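Local coordinates for protein BsaWI endonuclease (Geobacillus stearothermophilus, PDB 4ZSF) that probably cuts double-stranded DNA as a restriction endonuclease of the PD-(D/E)XK nuclease class, and binds DNA in a pre-specific complex, at residues K31-T36 / E51-V56; K114-M119 / E137-N142; N133-Q138 / D145-V150. One frame throughout, in Å; residues are numbered along the deposited sequence.

Interaction 1 (K31-T36 / E51-V56)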
loop_
_atom_site.group_PDB
_atom_site.type_symbol
_atom_site.label_atom_id
_atom_site.label_comp_id
_atom_site.label_asym_id
_atom_site.label_seq_id
_atom_site.Cartn_x
_atom_site.Cartn_y
_atom_site.Cartn_z
ATOM N N LYS A 31 13.787 19.216 -7.022
ATOM C CA LYS A 31 14.222 20.590 -6.754
ATOM C C LYS A 31 13.123 21.611 -7.015
ATOM O O LYS A 31 12.915 22.523 -6.215
ATOM C CB LYS A 31 15.448 20.918 -7.597
ATOM C CG LYS A 31 15.979 22.341 -7.247
ATOM C CD LYS A 31 17.371 22.568 -7.886
ATOM C CE LYS A 31 17.916 24.047 -7.576
ATOM N NZ LYS A 31 17.884 24.344 -6.092
ATOM N N ALA A 32 12.399 21.454 -8.128
ATOM C CA ALA A 32 11.282 22.367 -8.442
ATOM C C ALA A 32 10.185 22.283 -7.367
ATOM O O ALA A 32 9.601 23.307 -6.988
ATOM C CB ALA A 32 10.686 21.998 -9.854
ATOM N N ILE A 33 9.893 21.074 -6.876
ATOM C CA ILE A 33 8.867 20.964 -5.840
ATOM C C ILE A 33 9.299 21.671 -4.544
ATOM O O ILE A 33 8.570 22.516 -3.980
ATOM C CB ILE A 33 8.530 19.507 -5.562
ATOM C CG1 ILE A 33 7.789 18.935 -6.768
ATOM C CG2 ILE A 33 7.583 19.357 -4.314
ATOM C CD1 ILE A 33 7.790 17.319 -6.722
ATOM N N ARG A 34 10.499 21.337 -4.101
ATOM C CA ARG A 34 11.045 21.862 -2.840
ATOM C C ARG A 34 11.178 23.374 -2.914
ATOM O O ARG A 34 10.768 24.124 -2.005
ATOM C CB ARG A 34 12.412 21.149 -2.652
ATOM C CG ARG A 34 13.283 21.371 -1.500
ATOM C CD ARG A 34 14.335 20.199 -1.617
ATOM N NE ARG A 34 15.369 20.468 -2.620
ATOM C CZ ARG A 34 15.848 19.630 -3.563
ATOM N NH1 ARG A 34 15.400 18.388 -3.755
ATOM N NH2 ARG A 34 16.806 20.087 -4.365
ATOM N N ASP A 35 11.779 23.841 -4.002
ATOM C CA ASP A 35 12.089 25.288 -4.060
ATOM C C ASP A 35 10.865 26.126 -4.366
ATOM O O ASP A 35 10.769 27.296 -3.944
ATOM C CB ASP A 35 13.188 25.536 -5.111
ATOM C CG ASP A 35 14.590 25.094 -4.626
ATOM O OD1 ASP A 35 14.767 24.520 -3.498
ATOM O OD2 ASP A 35 15.511 25.274 -5.449
ATOM N N THR A 36 9.884 25.544 -5.053
ATOM C CA THR A 36 8.650 26.302 -5.292
ATOM C C THR A 36 7.897 26.394 -3.961
ATOM O O THR A 36 7.353 27.455 -3.665
ATOM C CB THR A 36 7.775 25.659 -6.370
ATOM O OG1 THR A 36 8.542 25.640 -7.592
ATOM C CG2 THR A 36 6.461 26.494 -6.601
ATOM N N GLU A 51 -2.274 24.595 1.073
ATOM C CA GLU A 51 -2.830 25.083 -0.190
ATOM C C GLU A 51 -1.723 25.310 -1.225
ATOM O O GLU A 51 -1.898 25.107 -2.434
ATOM C CB GLU A 51 -3.600 26.385 0.060
ATOM C CG GLU A 51 -4.855 26.134 0.829
ATOM C CD GLU A 51 -5.850 25.295 0.036
ATOM O OE1 GLU A 51 -6.085 25.610 -1.154
ATOM O OE2 GLU A 51 -6.384 24.307 0.589
ATOM N N ILE A 52 -0.616 25.865 -0.761
ATOM C CA ILE A 52 0.557 25.972 -1.617
ATOM C C ILE A 52 1.005 24.592 -2.169
ATOM O O ILE A 52 1.293 24.434 -3.378
ATOM C CB ILE A 52 1.685 26.654 -0.828
ATOM C CG1 ILE A 52 1.206 28.084 -0.510
ATOM C CG2 ILE A 52 2.936 26.726 -1.691
ATOM C CD1 ILE A 52 2.270 28.896 0.170
ATOM N N TRP A 53 1.069 23.611 -1.296
ATOM C CA TRP A 53 1.470 22.262 -1.711
ATOM C C TRP A 53 0.516 21.758 -2.789
ATOM O O TRP A 53 0.936 21.145 -3.740
ATOM C CB TRP A 53 1.421 21.308 -0.515
ATOM C CG TRP A 53 2.125 19.970 -0.706
ATOM C CD1 TRP A 53 1.558 18.715 -0.643
ATOM C CD2 TRP A 53 3.528 19.771 -0.885
ATOM N NE1 TRP A 53 2.546 17.764 -0.769
ATOM C CE2 TRP A 53 3.754 18.378 -0.947
ATOM C CE3 TRP A 53 4.621 20.639 -1.002
ATOM C CZ2 TRP A 53 5.026 17.836 -1.078
ATOM C CZ3 TRP A 53 5.889 20.106 -1.162
ATOM C CH2 TRP A 53 6.074 18.688 -1.227
ATOM N N LYS A 54 -0.785 22.032 -2.624
ATOM C CA LYS A 54 -1.747 21.640 -3.681
ATOM C C LYS A 54 -1.527 22.344 -5.035
ATOM O O LYS A 54 -1.755 21.767 -6.082
ATOM C CB LYS A 54 -3.193 21.926 -3.206
ATOM C CG LYS A 54 -3.654 20.984 -2.160
ATOM C CD LYS A 54 -5.105 21.358 -1.801
ATOM N N ALA A 55 -1.059 23.587 -5.016
ATOM C CA ALA A 55 -0.769 24.294 -6.260
ATOM C C ALA A 55 0.502 23.718 -6.928
ATOM O O ALA A 55 0.578 23.584 -8.145
ATOM C CB ALA A 55 -0.601 25.802 -5.949
ATOM N N VAL A 56 1.457 23.325 -6.103
ATOM C CA VAL A 56 2.677 22.666 -6.610
ATOM C C VAL A 56 2.317 21.310 -7.245
ATOM O O VAL A 56 2.795 20.902 -8.301
ATOM C CB VAL A 56 3.666 22.441 -5.452
ATOM C CG1 VAL A 56 4.889 21.640 -5.949
ATOM C CG2 VAL A 56 4.140 23.860 -4.950
#
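An antiparallel helix pair near the N-terminus joins helix 25-43 to helix 49-65, with Ile-33 and Thr-36 on the first meeting Trp-53 and Val-56 on the second. The short helical segments approach to 10.3 Å between axes, and their N-to-C directions are 151° apart. Ile-33 makes two of the contacts with its CG2 methyl. Ile-33 CG2 lies 3.5 Å from Trp-53 CH2; the CH2 and CZ3 atoms of the six-membered ring do the touching, and the methyl comes at the indole obliquely. Ile-33 CG2 is also 3.9 Å from Val-56 CG1. The Trp-53 side chain starts out pointing away from helix 25-43; its CG stands anti to the backbone N (chi1 -166°), and the length of the indole carries the benzo end back to Ile-33. In this helical hairpin, part of a mainly helical N-terminal region, the inner surface is apolar and all four touching residues are buried. Thr-36 faces Val-56 through its methyl: Thr-36 CG2 and Val-56 CG2 are 3.9 Å apart, the two side chains running past each other in opposite directions. The threonine hydroxyl is bound within its own helix, where Thr-36 OG1 donates to Ala-32 O at 2.6 Å, tilted somewhat from the carbonyl plane. Ala-32 O thus accepts twice, the second time from Thr-36 N. Helix 3-22 packs beside the pair, with Ala-32 touching Tyr-11 and Ala-55 touching Phe-4. The second subunit covers another side: its Trp-83 ring meets Trp-53 at about 55° between planes and also packs on Val-56, while its Ala-90 reaches Ile-33.

Interaction 2 (K114-M119 / E137-N142). With nucleotides of chain B; nucleotides of chain C.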
loop_
_atom_site.group_PDB
_atom_site.type_symbol
_atom_site.label_atom_id
_atom_site.label_comp_id
_atom_site.label_asym_id
_atom_site.label_seq_id
_atom_site.Cartn_x
_atom_site.Cartn_y
_atom_site.Cartn_z
ATOM N N LYS A 114 -15.212 -13.429 3.513
ATOM C CA LYS A 114 -16.272 -13.043 4.461
ATOM C C LYS A 114 -17.313 -14.184 4.669
ATOM O O LYS A 114 -17.939 -14.254 5.718
ATOM C CB LYS A 114 -16.985 -11.757 4.012
ATOM C CG LYS A 114 -17.840 -11.953 2.810
ATOM C CD LYS A 114 -18.801 -10.784 2.652
ATOM C CE LYS A 114 -19.206 -10.626 1.204
ATOM N NZ LYS A 114 -18.133 -9.957 0.381
ATOM N N ASP A 115 -17.512 -15.041 3.669
ATOM C CA ASP A 115 -18.391 -16.226 3.837
ATOM C C ASP A 115 -17.817 -17.150 4.927
ATOM O O ASP A 115 -18.510 -17.604 5.838
ATOM C CB ASP A 115 -18.529 -17.051 2.541
ATOM C CG ASP A 115 -19.165 -16.303 1.398
ATOM O OD1 ASP A 115 -20.049 -15.434 1.669
ATOM O OD2 ASP A 115 -18.823 -16.624 0.224
ATOM N N LEU A 116 -16.541 -17.484 4.775
ATOM C CA LEU A 116 -15.910 -18.336 5.771
ATOM C C LEU A 116 -15.944 -17.672 7.153
ATOM O O LEU A 116 -16.208 -18.320 8.152
ATOM C CB LEU A 116 -14.467 -18.642 5.376
ATOM C CG LEU A 116 -13.774 -19.585 6.366
ATOM C CD1 LEU A 116 -14.601 -20.910 6.586
ATOM C CD2 LEU A 116 -12.319 -19.904 5.858
ATOM N N ASN A 117 -15.711 -16.367 7.217
ATOM C CA ASN A 117 -15.769 -15.682 8.536
ATOM C C ASN A 117 -17.148 -15.895 9.225
ATOM O O ASN A 117 -17.213 -16.274 10.390
ATOM C CB ASN A 117 -15.483 -14.169 8.356
ATOM C CG ASN A 117 -15.483 -13.409 9.678
ATOM O OD1 ASN A 117 -14.706 -13.703 10.561
ATOM N ND2 ASN A 117 -16.370 -12.446 9.806
ATOM N N MET A 118 -18.227 -15.651 8.488
ATOM C CA MET A 118 -19.598 -15.868 8.994
ATOM C C MET A 118 -19.881 -17.346 9.367
ATOM O O MET A 118 -20.515 -17.660 10.384
ATOM C CB MET A 118 -20.629 -15.389 7.956
ATOM N N MET A 119 -19.393 -18.273 8.556
ATOM C CA MET A 119 -19.660 -19.665 8.830
ATOM C C MET A 119 -18.915 -20.147 10.095
ATOM O O MET A 119 -19.459 -20.938 10.907
ATOM C CB MET A 119 -19.279 -20.517 7.599
ATOM C CG MET A 119 -20.290 -20.366 6.528
ATOM S SD MET A 119 -19.792 -21.095 4.946
ATOM C CE MET A 119 -19.965 -22.815 5.335
ATOM N N GLU A 137 -6.891 -16.642 11.976
ATOM C CA GLU A 137 -5.685 -15.798 11.805
ATOM C C GLU A 137 -5.501 -15.416 10.345
ATOM O O GLU A 137 -5.075 -14.301 10.066
ATOM C CB GLU A 137 -4.357 -16.489 12.280
ATOM C CG GLU A 137 -4.125 -16.481 13.800
ATOM N N GLN A 138 -5.778 -16.348 9.423
ATOM C CA GLN A 138 -5.591 -15.987 7.991
ATOM C C GLN A 138 -6.641 -14.943 7.571
ATOM O O GLN A 138 -6.362 -14.035 6.796
ATOM C CB GLN A 138 -5.707 -17.205 7.096
ATOM C CG GLN A 138 -4.839 -18.358 7.537
ATOM C CD GLN A 138 -3.407 -17.921 7.780
ATOM O OE1 GLN A 138 -2.752 -17.349 6.897
ATOM N NE2 GLN A 138 -2.931 -18.116 9.021
ATOM N N ILE A 139 -7.858 -15.091 8.090
ATOM C CA ILE A 139 -8.961 -14.157 7.795
ATOM C C ILE A 139 -8.583 -12.788 8.373
ATOM O O ILE A 139 -8.756 -11.755 7.736
ATOM C CB ILE A 139 -10.300 -14.664 8.414
ATOM C CG1 ILE A 139 -10.804 -15.878 7.602
ATOM C CG2 ILE A 139 -11.348 -13.518 8.511
ATOM C CD1 ILE A 139 -11.958 -16.692 8.285
ATOM N N SER A 140 -8.066 -12.801 9.597
ATOM C CA SER A 140 -7.662 -11.556 10.237
ATOM C C SER A 140 -6.668 -10.764 9.377
ATOM O O SER A 140 -6.755 -9.521 9.279
ATOM C CB SER A 140 -7.042 -11.836 11.625
ATOM O OG SER A 140 -6.743 -10.606 12.256
ATOM N N SER A 141 -5.699 -11.468 8.793
ATOM C CA SER A 141 -4.627 -10.794 8.069
ATOM C C SER A 141 -4.865 -10.742 6.557
ATOM O O SER A 141 -3.997 -10.317 5.796
ATOM C CB SER A 141 -3.305 -11.452 8.400
ATOM O OG SER A 141 -3.431 -12.804 8.107
ATOM N N ASN A 142 -6.079 -11.107 6.155
ATOM C CA ASN A 142 -6.537 -10.904 4.767
ATOM C C ASN A 142 -5.625 -11.577 3.755
ATOM O O ASN A 142 -5.408 -11.104 2.658
ATOM C CB ASN A 142 -6.686 -9.399 4.461
ATOM C CG ASN A 142 -7.723 -8.757 5.343
ATOM O OD1 ASN A 142 -8.903 -9.099 5.263
ATOM N ND2 ASN A 142 -7.300 -7.846 6.206
ATOM P P DA B 13 -19.687 -6.248 2.929
ATOM O OP1 DA B 13 -19.399 -7.668 2.652
ATOM O OP2 DA B 13 -20.933 -5.601 2.429
ATOM O "O5'" DA B 13 -19.640 -6.069 4.504
ATOM C "C5'" DA B 13 -18.413 -6.156 5.198
ATOM C "C4'" DA B 13 -18.537 -5.413 6.512
ATOM O "O4'" DA B 13 -18.209 -4.006 6.304
ATOM C "C3'" DA B 13 -19.957 -5.424 7.134
ATOM O "O3'" DA B 13 -19.875 -5.554 8.516
ATOM C "C2'" DA B 13 -20.488 -4.040 6.797
ATOM C "C1'" DA B 13 -19.202 -3.237 6.934
ATOM N N9 DA B 13 -19.305 -1.907 6.360
ATOM C C8 DA B 13 -20.173 -1.503 5.382
ATOM N N7 DA B 13 -20.108 -0.213 5.120
ATOM C C5 DA B 13 -19.172 0.248 6.033
ATOM C C6 DA B 13 -18.671 1.514 6.278
ATOM N N6 DA B 13 -19.069 2.593 5.586
ATOM N N1 DA B 13 -17.760 1.650 7.274
ATOM C C2 DA B 13 -17.355 0.551 7.936
ATOM N N3 DA B 13 -17.776 -0.699 7.791
ATOM C C4 DA B 13 -18.683 -0.781 6.811
ATOM P P DA C 5 -5.652 -3.549 7.844
ATOM O OP1 DA C 5 -5.501 -4.929 8.263
ATOM O OP2 DA C 5 -4.515 -2.599 7.778
ATOM O "O5'" DA C 5 -6.162 -3.486 6.300
ATOM C "C5'" DA C 5 -7.218 -4.335 5.935
ATOM C "C4'" DA C 5 -7.388 -4.353 4.439
ATOM O "O4'" DA C 5 -7.991 -3.107 4.016
ATOM C "C3'" DA C 5 -6.114 -4.527 3.661
ATOM O "O3'" DA C 5 -6.324 -5.544 2.676
ATOM C "C2'" DA C 5 -5.842 -3.162 3.036
ATOM C "C1'" DA C 5 -7.256 -2.524 3.004
ATOM N N9 DA C 5 -7.315 -1.102 3.297
ATOM C C8 DA C 5 -6.675 -0.433 4.330
ATOM N N7 DA C 5 -6.923 0.865 4.344
ATOM C C5 DA C 5 -7.883 1.047 3.290
ATOM C C6 DA C 5 -8.595 2.185 2.795
ATOM N N6 DA C 5 -8.536 3.444 3.345
ATOM N N1 DA C 5 -9.440 1.984 1.749
ATOM C C2 DA C 5 -9.574 0.742 1.240
ATOM N N3 DA C 5 -8.952 -0.387 1.603
ATOM C C4 DA C 5 -8.143 -0.169 2.673
#
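Ile-139 turns CG1 to the position opposite its carbonyl carbon (chi1 -73°) and extends chi2 to 167°, which sets CD1 against Leu-116 while CG2 meets Asn-117. Ile-139 CD1 stops 3.9 Å from Leu-116 CG and the same 3.9 Å from Asn-117 N, so it rests against both a leucine branch point and the helix backbone. Ile-139 CG2 meets Asn-117 OD1 obliquely at 3.9 Å, with Asn-117 CB a little farther off. The contact packs helix 113-121 against the C-terminal end of helix 129-140, on the side of the central sheet where Tyr-147 of strand 146-152 touches both Leu-116 and Ile-139. An alanine in place of Ile-139 would lose CD1 and CG2 and is likely to open a gap between the two helices, leaving Leu-116 without this apolar neighbour. One turn beyond, a Schellman motif ends helix 129-140: Val-143 N bonds to Gln-138 O, and Asn-142, the C-prime residue with positive phi, bonds through Asn-142 N to Ile-139 O at 3.2 Å. Both segments also come close to bound DNA. Asn-142 ND2 approaches C5' of DA5 of chain C at 3.5 Å, and the Lys-114 chain passes OP1 of DA13 of chain B, with CD 3.2 Å away.

Interaction 3 (N133-Q138 / D145-V150); sequences NWLKEQ and DLYITV
Apolar packing between Leu-135 and Tyr-147 makes the first half of this contact. Leu-135 CD2 comes 3.8 Å from Tyr-147 CE1 and a little farther from CD1, approaching that side of the ring obliquely while the two side chains slide past each other in opposite directions. Tyr-147 points toward the helix, and its ring carries the phenol oxygen on to the next turn, where OH lies 3.3 Å from Gln-138 CB. That approach is a van der Waals contact of the oxygen with a methylene. The polar part is local to the helix. Gln-138 sets out toward the strand, but its chain bends at chi2 (-50°), and the amide folds back along the helix instead of following CB to the tyrosine. Gln-138 NE2 donates to Trp-134 O at 3.3 Å with an N-H...O angle of 148°, sharing that acceptor with Gln-138 N. Gln-138 NE2 also sits 3.2 Å above the Trp-134 ring plane, toward its rim. Phe-187 also meets the Trp-134 ring, the planes at about 10°. Strand 146-152 lies between strands 108-112 and 155-165 in the sheet of the PD-(D/E)XK nuclease core and is antiparallel to both; a classic beta bulge at Asp-145 and Leu-146, facing Ile-162, lies at its start. Tyr-147 reaches from one face of that sheet to helix 129-140, whereas Ile-148 and Val-150 pack against helix 243-258 on the other.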
loop_
_atom_site.group_PDB
_atom_site.type_symbol
_atom_site.label_atom_id
_atom_site.label_comp_id
_atom_site.label_asym_id
_atom_site.label_seq_id
_atom_site.Cartn_x
_atom_site.Cartn_y
_atom_site.Cartn_z
ATOM N N ASN A 133 -8.701 -22.075 14.443
ATOM C CA ASN A 133 -7.884 -20.983 14.967
ATOM C C ASN A 133 -6.927 -20.425 13.928
ATOM O O ASN A 133 -6.762 -19.195 13.797
ATOM C CB ASN A 133 -7.115 -21.463 16.179
ATOM C CG ASN A 133 -8.033 -21.602 17.368
ATOM O OD1 ASN A 133 -9.102 -21.018 17.369
ATOM N ND2 ASN A 133 -7.650 -22.420 18.336
ATOM N N TRP A 134 -6.320 -21.332 13.185
ATOM C CA TRP A 134 -5.408 -20.936 12.121
ATOM C C TRP A 134 -6.150 -20.174 10.999
ATOM O O TRP A 134 -5.682 -19.151 10.506
ATOM C CB TRP A 134 -4.709 -22.170 11.553
ATOM C CG TRP A 134 -3.702 -21.823 10.491
ATOM C CD1 TRP A 134 -2.403 -21.413 10.694
ATOM C CD2 TRP A 134 -3.919 -21.793 9.071
ATOM N NE1 TRP A 134 -1.791 -21.193 9.487
ATOM C CE2 TRP A 134 -2.698 -21.401 8.476
ATOM C CE3 TRP A 134 -5.015 -22.094 8.246
ATOM C CZ2 TRP A 134 -2.538 -21.299 7.076
ATOM C CZ3 TRP A 134 -4.862 -21.984 6.857
ATOM C CH2 TRP A 134 -3.628 -21.584 6.294
ATOM N N LEU A 135 -7.319 -20.663 10.627
ATOM C CA LEU A 135 -8.106 -19.970 9.621
ATOM C C LEU A 135 -8.529 -18.601 10.114
ATOM O O LEU A 135 -8.579 -17.652 9.357
ATOM C CB LEU A 135 -9.341 -20.781 9.240
ATOM C CG LEU A 135 -9.000 -22.062 8.466
ATOM C CD1 LEU A 135 -10.216 -22.961 8.571
ATOM C CD2 LEU A 135 -8.601 -21.763 6.973
ATOM N N LYS A 136 -8.904 -18.496 11.384
ATOM C CA LYS A 136 -9.295 -17.183 11.897
ATOM C C LYS A 136 -8.130 -16.177 11.768
ATOM O O LYS A 136 -8.387 -15.005 11.458
ATOM C CB LYS A 136 -9.784 -17.296 13.359
ATOM C CG LYS A 136 -11.228 -17.806 13.482
ATOM C CD LYS A 136 -11.586 -18.103 14.986
ATOM N N GLU A 137 -6.891 -16.642 11.976
ATOM C CA GLU A 137 -5.685 -15.798 11.805
ATOM C C GLU A 137 -5.501 -15.416 10.345
ATOM O O GLU A 137 -5.075 -14.301 10.066
ATOM C CB GLU A 137 -4.357 -16.489 12.280
ATOM C CG GLU A 137 -4.125 -16.481 13.800
ATOM N N GLN A 138 -5.778 -16.348 9.423
ATOM C CA GLN A 138 -5.591 -15.987 7.991
ATOM C C GLN A 138 -6.641 -14.943 7.571
ATOM O O GLN A 138 -6.362 -14.035 6.796
ATOM C CB GLN A 138 -5.707 -17.205 7.096
ATOM C CG GLN A 138 -4.839 -18.358 7.537
ATOM C CD GLN A 138 -3.407 -17.921 7.780
ATOM O OE1 GLN A 138 -2.752 -17.349 6.897
ATOM N NE2 GLN A 138 -2.931 -18.116 9.021
ATOM N N ASP A 145 -8.001 -14.900 -0.669
ATOM C CA ASP A 145 -9.168 -14.258 -1.271
ATOM C C ASP A 145 -10.379 -15.194 -1.186
ATOM O O ASP A 145 -11.506 -14.781 -0.937
ATOM C CB ASP A 145 -8.816 -13.934 -2.722
ATOM C CG ASP A 145 -7.640 -12.956 -2.793
ATOM O OD1 ASP A 145 -7.711 -11.901 -2.089
ATOM O OD2 ASP A 145 -6.629 -13.252 -3.470
ATOM N N LEU A 146 -10.108 -16.483 -1.338
ATOM C CA LEU A 146 -11.150 -17.483 -1.404
ATOM C C LEU A 146 -10.733 -18.717 -0.602
ATOM O O LEU A 146 -9.544 -18.970 -0.434
ATOM C CB LEU A 146 -11.381 -17.909 -2.844
ATOM C CG LEU A 146 -11.816 -16.807 -3.817
ATOM C CD1 LEU A 146 -11.834 -17.356 -5.302
ATOM C CD2 LEU A 146 -13.218 -16.425 -3.376
ATOM N N TYR A 147 -11.707 -19.499 -0.162
ATOM C CA TYR A 147 -11.443 -20.779 0.493
ATOM C C TYR A 147 -12.290 -21.856 -0.188
ATOM O O TYR A 147 -13.323 -21.535 -0.817
ATOM C CB TYR A 147 -11.780 -20.724 1.977
ATOM C CG TYR A 147 -10.830 -19.825 2.737
ATOM C CD1 TYR A 147 -9.651 -20.332 3.255
ATOM C CD2 TYR A 147 -11.090 -18.458 2.851
ATOM C CE1 TYR A 147 -8.765 -19.499 3.970
ATOM C CE2 TYR A 147 -10.207 -17.595 3.545
ATOM C CZ TYR A 147 -9.041 -18.140 4.088
ATOM O OH TYR A 147 -8.163 -17.336 4.838
ATOM N N ILE A 148 -11.888 -23.121 -0.066
ATOM C CA ILE A 148 -12.723 -24.160 -0.700
ATOM C C ILE A 148 -13.010 -25.239 0.328
ATOM O O ILE A 148 -12.122 -25.628 1.130
ATOM C CB ILE A 148 -12.081 -24.702 -1.997
ATOM C CG1 ILE A 148 -12.993 -25.743 -2.687
ATOM C CG2 ILE A 148 -10.630 -25.252 -1.773
ATOM C CD1 ILE A 148 -12.527 -26.075 -4.179
ATOM N N THR A 149 -14.236 -25.772 0.288
ATOM C CA THR A 149 -14.652 -26.770 1.251
ATOM C C THR A 149 -15.127 -28.035 0.596
ATOM O O THR A 149 -15.473 -28.038 -0.620
ATOM C CB THR A 149 -15.830 -26.295 2.123
ATOM O OG1 THR A 149 -16.998 -26.167 1.301
ATOM C CG2 THR A 149 -15.550 -24.957 2.806
ATOM N N VAL A 150 -15.187 -29.097 1.395
ATOM C CA VAL A 150 -15.722 -30.386 0.912
ATOM C C VAL A 150 -16.651 -30.932 1.987
ATOM O O VAL A 150 -16.394 -30.732 3.184
ATOM C CB VAL A 150 -14.608 -31.406 0.614
ATOM C CG1 VAL A 150 -13.797 -31.715 1.920
ATOM C CG2 VAL A 150 -15.210 -32.666 0.039
#

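How the interactions relate
Interaction 1 comes first along the chain and stands apart: its centre is 44 Å from that of interaction 2 and 47 Å from that of interaction 3, with the long helix 70-103 coming between them in sequence. It belongs to the N-terminal helical region that meets the second subunit. The centres of interactions 2 and 3 are about 6 Å apart, and they share Glu-137 and Gln-138 of helix 129-140. They meet through Tyr-147, whose CG is 3.5 Å from Leu-116 CD2, so helices 113-121 and 129-140 pack together over strand 146-152 of the nuclease sheet, close to DNA. The second subunit touches interaction 1, whereas no other protein chain touches the segments of interactions 2 and 3.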